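Local atomic coordinates of Chains: A (Unidentified, PDB entry 6ZM9), a protein that probably cleaves S-adenosylmethionine as a phage-encoded lyase, releasing S-methyl-5'-thioadenosine, which is bound in its pocket. Residues L19-D23 and K24-T28; G95-L98 and R99-F102. All blocks are in the same frame, centred on the assembly; numbering follows the deposited sequence.

Contact 1 of 2, residues L19-D23 and K24-T28; sequences LNVGD and KPTYT. With PRO (proline), chain E.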
ATOM      1  N   LEU A  19      15.951   3.905  -5.198  1.00 12.36           N
ATOM      2  CA  LEU A  19      16.379   5.047  -5.999  1.00 12.73           C
ATOM      3  C   LEU A  19      17.786   5.502  -5.654  1.00 13.81           C
ATOM      4  O   LEU A  19      18.300   6.434  -6.293  1.00 14.18           O
ATOM      5  CB  LEU A  19      15.390   6.207  -5.858  1.00 13.17           C
ATOM      6  CG  LEU A  19      13.963   5.851  -6.300  1.00 12.29           C
ATOM      7  CD1 LEU A  19      13.037   6.998  -5.983  1.00 13.75           C
ATOM      8  CD2 LEU A  19      13.882   5.491  -7.765  1.00 13.29           C
ATOM      9  N   ASN A  20      18.426   4.874  -4.671  1.00 14.56           N
ATOM     10  CA  ASN A  20      19.842   5.064  -4.431  1.00 15.52           C
ATOM     11  C   ASN A  20      20.627   4.074  -5.278  1.00 16.50           C
ATOM     12  O   ASN A  20      20.155   2.968  -5.563  1.00 16.62           O
ATOM     13  CB  ASN A  20      20.202   4.707  -2.986  1.00 15.41           C
ATOM     14  CG  ASN A  20      20.232   5.896  -2.049  1.00 16.73           C
ATOM     15  OD1 ASN A  20      19.485   6.862  -2.203  1.00 18.72           O
ATOM     16  ND2 ASN A  20      21.065   5.795  -1.015  1.00 19.68           N
ATOM     17  N   VAL A  21      21.856   4.446  -5.612  1.00 15.92           N
ATOM     18  CA  VAL A  21      22.877   3.510  -6.075  1.00 17.15           C
ATOM     19  C   VAL A  21      23.899   3.454  -4.948  1.00 18.62           C
ATOM     20  O   VAL A  21      24.597   4.443  -4.687  1.00 19.83           O
ATOM     21  CB  VAL A  21      23.490   3.941  -7.409  1.00 17.51           C
ATOM     22  CG1 VAL A  21      24.574   2.959  -7.791  1.00 21.23           C
ATOM     23  CG2 VAL A  21      22.403   4.026  -8.496  1.00 19.75           C
ATOM     24  N   GLY A  22      23.908   2.352  -4.209  1.00 20.46           N
ATOM     25  CA  GLY A  22      24.697   2.311  -2.986  1.00 21.17           C
ATOM     26  C   GLY A  22      24.219   3.379  -2.021  1.00 21.67           C
ATOM     27  O   GLY A  22      23.024   3.485  -1.730  1.00 19.81           O
ATOM     28  N   ASP A  23      25.140   4.192  -1.514  1.00 24.06           N
ATOM     29  CA  ASP A  23      24.762   5.236  -0.566  1.00 27.41           C
ATOM     30  C   ASP A  23      24.394   6.563  -1.240  1.00 24.24           C
ATOM     31  O   ASP A  23      24.151   7.542  -0.528  1.00 25.14           O
ATOM     32  CB  ASP A  23      25.848   5.442   0.498  1.00 38.18           C
ATOM     33  CG  ASP A  23      27.163   5.918  -0.080  1.00 47.61           C
ATOM     34  OD1 ASP A  23      27.178   6.414  -1.226  1.00 50.65           O
ATOM     35  OD2 ASP A  23      28.191   5.785   0.618  1.00 52.71           O
ATOM     36  N   LYS A  24      24.288   6.603  -2.580  1.00 21.25           N
ATOM     37  CA  LYS A  24      24.069   7.854  -3.313  1.00 19.95           C
ATOM     38  C   LYS A  24      22.656   7.983  -3.859  1.00 17.45           C
ATOM     39  O   LYS A  24      22.271   7.229  -4.767  1.00 16.35           O
ATOM     40  CB  LYS A  24      25.064   7.945  -4.474  1.00 23.12           C
ATOM     41  CG  LYS A  24      24.970   9.226  -5.294  1.00 29.39           C
ATOM     42  CD  LYS A  24      26.086   9.277  -6.345  1.00 37.70           C
ATOM     43  CE  LYS A  24      26.036  10.558  -7.175  1.00 44.64           C
ATOM     44  NZ  LYS A  24      25.074  10.462  -8.313  1.00 48.72           N
ATOM     45  N   PRO A  25      21.878   8.954  -3.391  1.00 16.91           N
ATOM     46  CA  PRO A  25      20.581   9.220  -4.026  1.00 15.82           C
ATOM     47  C   PRO A  25      20.788   9.574  -5.495  1.00 15.58           C
ATOM     48  O   PRO A  25      21.590  10.448  -5.834  1.00 19.30           O
ATOM     49  CB  PRO A  25      20.022  10.393  -3.211  1.00 16.84           C
ATOM     50  CG  PRO A  25      20.739  10.315  -1.895  1.00 20.60           C
ATOM     51  CD  PRO A  25      22.120   9.840  -2.241  1.00 19.09           C
ATOM     52  N   THR A  26      20.065   8.872  -6.376  1.00 14.82           N
ATOM     53  CA  THR A  26      20.321   8.978  -7.809  1.00 14.14           C
ATOM     54  C   THR A  26      19.075   9.222  -8.655  1.00 15.34           C
ATOM     55  O   THR A  26      19.099  10.071  -9.552  1.00 19.80           O
ATOM     56  CB  THR A  26      21.062   7.719  -8.289  1.00 16.46           C
ATOM     57  OG1 THR A  26      22.300   7.572  -7.573  1.00 18.16           O
ATOM     58  CG2 THR A  26      21.387   7.773  -9.771  1.00 16.98           C
ATOM     59  N   TYR A  27      17.992   8.492  -8.403  1.00 13.49           N
ATOM     60  CA  TYR A  27      16.835   8.496  -9.281  1.00 13.08           C
ATOM     61  C   TYR A  27      15.610   9.040  -8.567  1.00 13.99           C
ATOM     62  O   TYR A  27      15.628   9.288  -7.356  1.00 14.49           O
ATOM     63  CB  TYR A  27      16.564   7.082  -9.784  1.00 13.67           C
ATOM     64  CG  TYR A  27      17.728   6.476 -10.535  1.00 13.47           C
ATOM     65  CD1 TYR A  27      18.057   6.910 -11.814  1.00 15.42           C
ATOM     66  CD2 TYR A  27      18.474   5.458  -9.972  1.00 14.86           C
ATOM     67  CE1 TYR A  27      19.120   6.329 -12.517  1.00 16.15           C
ATOM     68  CE2 TYR A  27      19.520   4.882 -10.654  1.00 17.09           C
ATOM     69  CZ  TYR A  27      19.848   5.313 -11.923  1.00 17.08           C
ATOM     70  OH  TYR A  27      20.910   4.712 -12.602  1.00 21.32           O
ATOM     71  N   THR A  28      14.541   9.233  -9.350  1.00 13.82           N
ATOM     72  CA  THR A  28      13.276   9.753  -8.867  1.00 13.38           C
ATOM     73  C   THR A  28      12.125   8.826  -9.236  1.00 11.81           C
ATOM     74  O   THR A  28      12.224   8.009 -10.151  1.00 12.72           O
ATOM     75  CB  THR A  28      12.917  11.106  -9.499  1.00 15.90           C
ATOM     76  OG1 THR A  28      12.693  10.915 -10.907  1.00 18.19           O
ATOM     77  CG2 THR A  28      13.993  12.132  -9.286  1.00 19.77           C
TER
HETATM   78  N   PRO E 204      18.962   0.692  -3.646  0.84 20.08           N
HETATM   79  CA  PRO E 204      20.374   0.569  -3.283  0.84 20.00           C
HETATM   80  C   PRO E 204      21.196  -0.206  -4.299  0.84 18.37           C
HETATM   81  O   PRO E 204      22.406   0.024  -4.435  0.84 20.12           O
HETATM   82  CB  PRO E 204      20.315  -0.226  -1.981  0.84 30.13           C
HETATM   83  CG  PRO E 204      18.961  -0.961  -2.075  0.84 27.28           C
HETATM   84  CD  PRO E 204      18.223  -0.520  -3.270  0.84 26.12           C
HETATM   85  OXT PRO E 204      20.669  -1.089  -4.972  0.84 18.14           O
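Val21 and Lys24 form the closing pair of a tight beta hairpin, in which the end of strand 11-21 turns back into the short strand 24-25 through a type II' turn. Both backbone bonds of the pair are made: Val21 N donates to Lys24 O at 2.9 Å, and Lys24 N donates to Val21 O. Gly22 holds the positive phi of the turn (60°). Lys24 O carries a second donor, Thr26 OG1 at 2.8 Å, and the two reach it from opposite faces of its carbonyl plane. Leu19 O is likewise gripped twice, by Thr26 N and Tyr27 N, each 3.0 Å from it; the Tyr27 bond lies in the carbonyl plane and is the straighter at its hydrogen (162°). Asn20 ND2 reaches along its own segment to Gly22 O at 3.1 Å, with the acceptor close to the amide plane, which holds the amide over the turn, while Asn20 OD1 rests against Pro25 CA. Backbone groups that point away from Lys24 and Pro25 serve the bound proline: Asn20 O accepts from the ligand's ring nitrogen and also from Gln104 NE2, and Glu69 and Glu105 bind the same ligand. On the side of Val21, Tyr27 has CG anti to its carbonyl carbon (chi1 -59°), which sets CE2 3.7 Å from Val21 CG2 and leaves CB against Leu19 CD2. Thr26 CG2 sits over the centre of one face of the Tyr27 ring. The turn itself also binds the ligand: Gly22 N donates to the proline O across 2.8 Å.

Contact 2 of 2, residues G95-L98 and R99-F102; sequences GKEL and REDF. With PO4 (phosphate ion), chain B.
Leu98 and Phe102, one turn apart at the C-terminal end of helix 84-101, point the same way, and Leu98 CD2 meets the edge of the phenyl ring at CE2, 3.9 Å away. Successive i to i+4 bonds hold this last stretch of helix: Arg99 N to Gly95 O, Glu100 N to Lys96 O, Asp101 N to Glu97 O and Phe102 N to Leu98 O. Phe102 then leaves helical geometry, its ring packed by Tyr27 edge-to-face.

Arg99 can be followed outward. Its CB lies 3.6 Å from both Gly95 O and Lys96 O. CG stands anti to the backbone N (chi1 -172°), and bends at chi2 and chi3 then swing the guanidinium away from the helix, past Ala125 and Trp127, with Ser1 of the second subunit also packing on the side chain. CZ lies 3.6 Å from the phosphate O3, with the phosphorus in the guanidinium plane. The two terminal nitrogens share the anion: NH1 donates to phosphate O1 at nearly straight geometry (172°), and also to Gln104 O, while NH2 takes phosphate O3. Trp127 NE1 binds the same ion, which probably came from the crystallisation liquor.

Glu97, Glu100 and Asp101 bring their carboxylates together, and Glu100 CG also borders the phosphate. Glu97, bent at chi2, brings OE2 to 2.5 Å from Asp101 OD1, the carboxylate planes turned 42° apart; so short a separation suggests that one of the two acids holds a proton. Asp35 of helix 29-43 brings another carboxylate near Asp101 OD2, which would probably disfavour full ionisation, and Glu100 OE2 approaches Glu97 OE2 to 3.6 Å. Of the two phosphate bonds made by Arg99, that from NH2 to O3 is the shorter, at 2.7 Å.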
ATOM      1  N   GLY A  95      10.330  -6.586 -13.529  1.00 12.07           N
ATOM      2  CA  GLY A  95      11.216  -6.429 -12.383  1.00 12.56           C
ATOM      3  C   GLY A  95      12.682  -6.597 -12.742  1.00 12.02           C
ATOM      4  O   GLY A  95      13.538  -5.851 -12.255  1.00 12.39           O
ATOM      5  N   LYS A  96      12.992  -7.590 -13.589  1.00 11.90           N
ATOM      6  CA  LYS A  96      14.378  -7.812 -13.986  1.00 13.12           C
ATOM      7  C   LYS A  96      14.920  -6.628 -14.765  1.00 12.58           C
ATOM      8  O   LYS A  96      16.063  -6.211 -14.549  1.00 13.47           O
ATOM      9  CB  LYS A  96      14.493  -9.085 -14.821  1.00 16.12           C
ATOM     10  CG  LYS A  96      14.405 -10.338 -14.008  1.00 24.48           C
ATOM     11  CD  LYS A  96      14.822 -11.549 -14.819  1.00 32.41           C
ATOM     12  CE  LYS A  96      15.634 -12.520 -13.953  1.00 40.08           C
ATOM     13  NZ  LYS A  96      16.841 -13.094 -14.632  1.00 45.22           N
ATOM     14  N   GLU A  97      14.110  -6.032 -15.640  1.00 12.12           N
ATOM     15  CA  GLU A  97      14.604  -4.892 -16.404  1.00 12.02           C
ATOM     16  C   GLU A  97      14.731  -3.648 -15.527  1.00 11.69           C
ATOM     17  O   GLU A  97      15.680  -2.873 -15.681  1.00 12.67           O
ATOM     18  CB  GLU A  97      13.740  -4.624 -17.624  1.00 14.44           C
ATOM     19  CG  GLU A  97      14.379  -3.601 -18.563  1.00 16.48           C
ATOM     20  CD  GLU A  97      15.713  -4.067 -19.159  1.00 19.08           C
ATOM     21  OE1 GLU A  97      15.748  -5.179 -19.723  1.00 22.53           O
ATOM     22  OE2 GLU A  97      16.729  -3.328 -19.062  1.00 19.98           O
ATOM     23  N   LEU A  98      13.788  -3.431 -14.600  1.00 11.24           N
ATOM     24  CA  LEU A  98      13.923  -2.310 -13.670  1.00 11.26           C
ATOM     25  C   LEU A  98      15.199  -2.424 -12.845  1.00 11.31           C
ATOM     26  O   LEU A  98      15.869  -1.418 -12.591  1.00 12.75           O
ATOM     27  CB  LEU A  98      12.703  -2.231 -12.747  1.00 11.70           C
ATOM     28  CG  LEU A  98      11.421  -1.744 -13.427  1.00 11.55           C
ATOM     29  CD1 LEU A  98      10.229  -2.012 -12.519  1.00 13.31           C
ATOM     30  CD2 LEU A  98      11.486  -0.283 -13.839  1.00 13.45           C
ATOM     31  N   ARG A  99      15.551  -3.642 -12.416  1.00 10.99           N
ATOM     32  CA  ARG A  99      16.778  -3.803 -11.642  1.00 11.07           C
ATOM     33  C   ARG A  99      17.987  -3.323 -12.439  1.00 12.39           C
ATOM     34  O   ARG A  99      18.847  -2.610 -11.916  1.00 13.65           O
ATOM     35  CB  ARG A  99      16.985  -5.262 -11.216  1.00 12.03           C
ATOM     36  CG  ARG A  99      18.162  -5.403 -10.226  1.00 12.89           C
ATOM     37  CD  ARG A  99      19.053  -6.603 -10.444  1.00 13.66           C
ATOM     38  NE  ARG A  99      19.604  -6.686 -11.796  1.00 14.37           N
ATOM     39  CZ  ARG A  99      20.637  -5.978 -12.261  1.00 12.69           C
ATOM     40  NH1 ARG A  99      21.277  -5.093 -11.502  1.00 13.66           N
ATOM     41  NH2 ARG A  99      21.020  -6.153 -13.517  1.00 13.89           N
ATOM     42  N   GLU A 100      18.082  -3.744 -13.707  1.00 11.81           N
ATOM     43  CA  GLU A 100      19.183  -3.306 -14.556  1.00 12.32           C
ATOM     44  C   GLU A 100      19.135  -1.800 -14.781  1.00 13.28           C
ATOM     45  O   GLU A 100      20.149  -1.102 -14.670  1.00 13.76           O
ATOM     46  CB  GLU A 100      19.100  -4.016 -15.906  1.00 13.88           C
ATOM     47  CG  GLU A 100      20.082  -3.425 -16.919  1.00 13.67           C
ATOM     48  CD  GLU A 100      20.064  -4.083 -18.289  1.00 15.57           C
ATOM     49  OE1 GLU A 100      19.778  -5.289 -18.379  1.00 19.07           O
ATOM     50  OE2 GLU A 100      20.359  -3.402 -19.299  1.00 16.62           O
ATOM     51  N   ASP A 101      17.956  -1.282 -15.137  1.00 12.77           N
ATOM     52  CA  ASP A 101      17.864   0.102 -15.578  1.00 12.96           C
ATOM     53  C   ASP A 101      18.227   1.067 -14.460  1.00 12.71           C
ATOM     54  O   ASP A 101      18.712   2.174 -14.725  1.00 13.97           O
ATOM     55  CB  ASP A 101      16.455   0.409 -16.080  1.00 12.72           C
ATOM     56  CG  ASP A 101      16.084  -0.385 -17.326  1.00 13.29           C
ATOM     57  OD1 ASP A 101      16.911  -1.183 -17.822  1.00 15.97           O
ATOM     58  OD2 ASP A 101      14.940  -0.225 -17.786  1.00 15.95           O
ATOM     59  N   PHE A 102      17.958   0.687 -13.213  1.00 12.53           N
ATOM     60  CA  PHE A 102      18.252   1.527 -12.060  1.00 13.01           C
ATOM     61  C   PHE A 102      19.474   1.049 -11.291  1.00 13.09           C
ATOM     62  O   PHE A 102      19.753   1.567 -10.208  1.00 14.69           O
ATOM     63  CB  PHE A 102      16.984   1.731 -11.234  1.00 13.06           C
ATOM     64  CG  PHE A 102      15.952   2.514 -11.990  1.00 11.52           C
ATOM     65  CD1 PHE A 102      16.122   3.871 -12.186  1.00 14.07           C
ATOM     66  CD2 PHE A 102      14.903   1.886 -12.632  1.00 10.94           C
ATOM     67  CE1 PHE A 102      15.227   4.598 -12.938  1.00 14.38           C
ATOM     68  CE2 PHE A 102      13.997   2.623 -13.402  1.00 12.61           C
ATOM     69  CZ  PHE A 102      14.162   3.975 -13.547  1.00 13.36           C
TER
HETATM   70  P   PO4 B 201      23.445  -3.358 -14.141  0.50 14.69           P
HETATM   71  O1  PO4 B 201      23.705  -3.792 -12.713  0.50 17.93           O
HETATM   72  O2  PO4 B 201      24.816  -3.237 -14.781  0.50 17.58           O
HETATM   73  O3  PO4 B 201      22.622  -4.416 -14.832  0.50 14.47           O
HETATM   74  O4  PO4 B 201      22.704  -2.031 -14.167  0.50 16.55           O

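Overall arrangement
From the N terminus, strand 11-21 runs into contact 1, which closes a hairpin with strand 24-25 and delivers the chain to helix 29-43. The chain then passes through strands 49-59 and 66-77 before helix 84-101 ends in contact 2 and leads on to strand 106-113. Both contacts are local and follow in series, neither enclosing nor crossing the other. Their centres lie about 14 Å apart, yet they touch: Tyr27 CE2 packs 3.4 Å from Phe102 O. The segment leaving the hairpin is thus tied to the helix end, and Gln104, itself a residue of the proline pocket, bonds to the backbone oxygens of both Asn20 and Phe102.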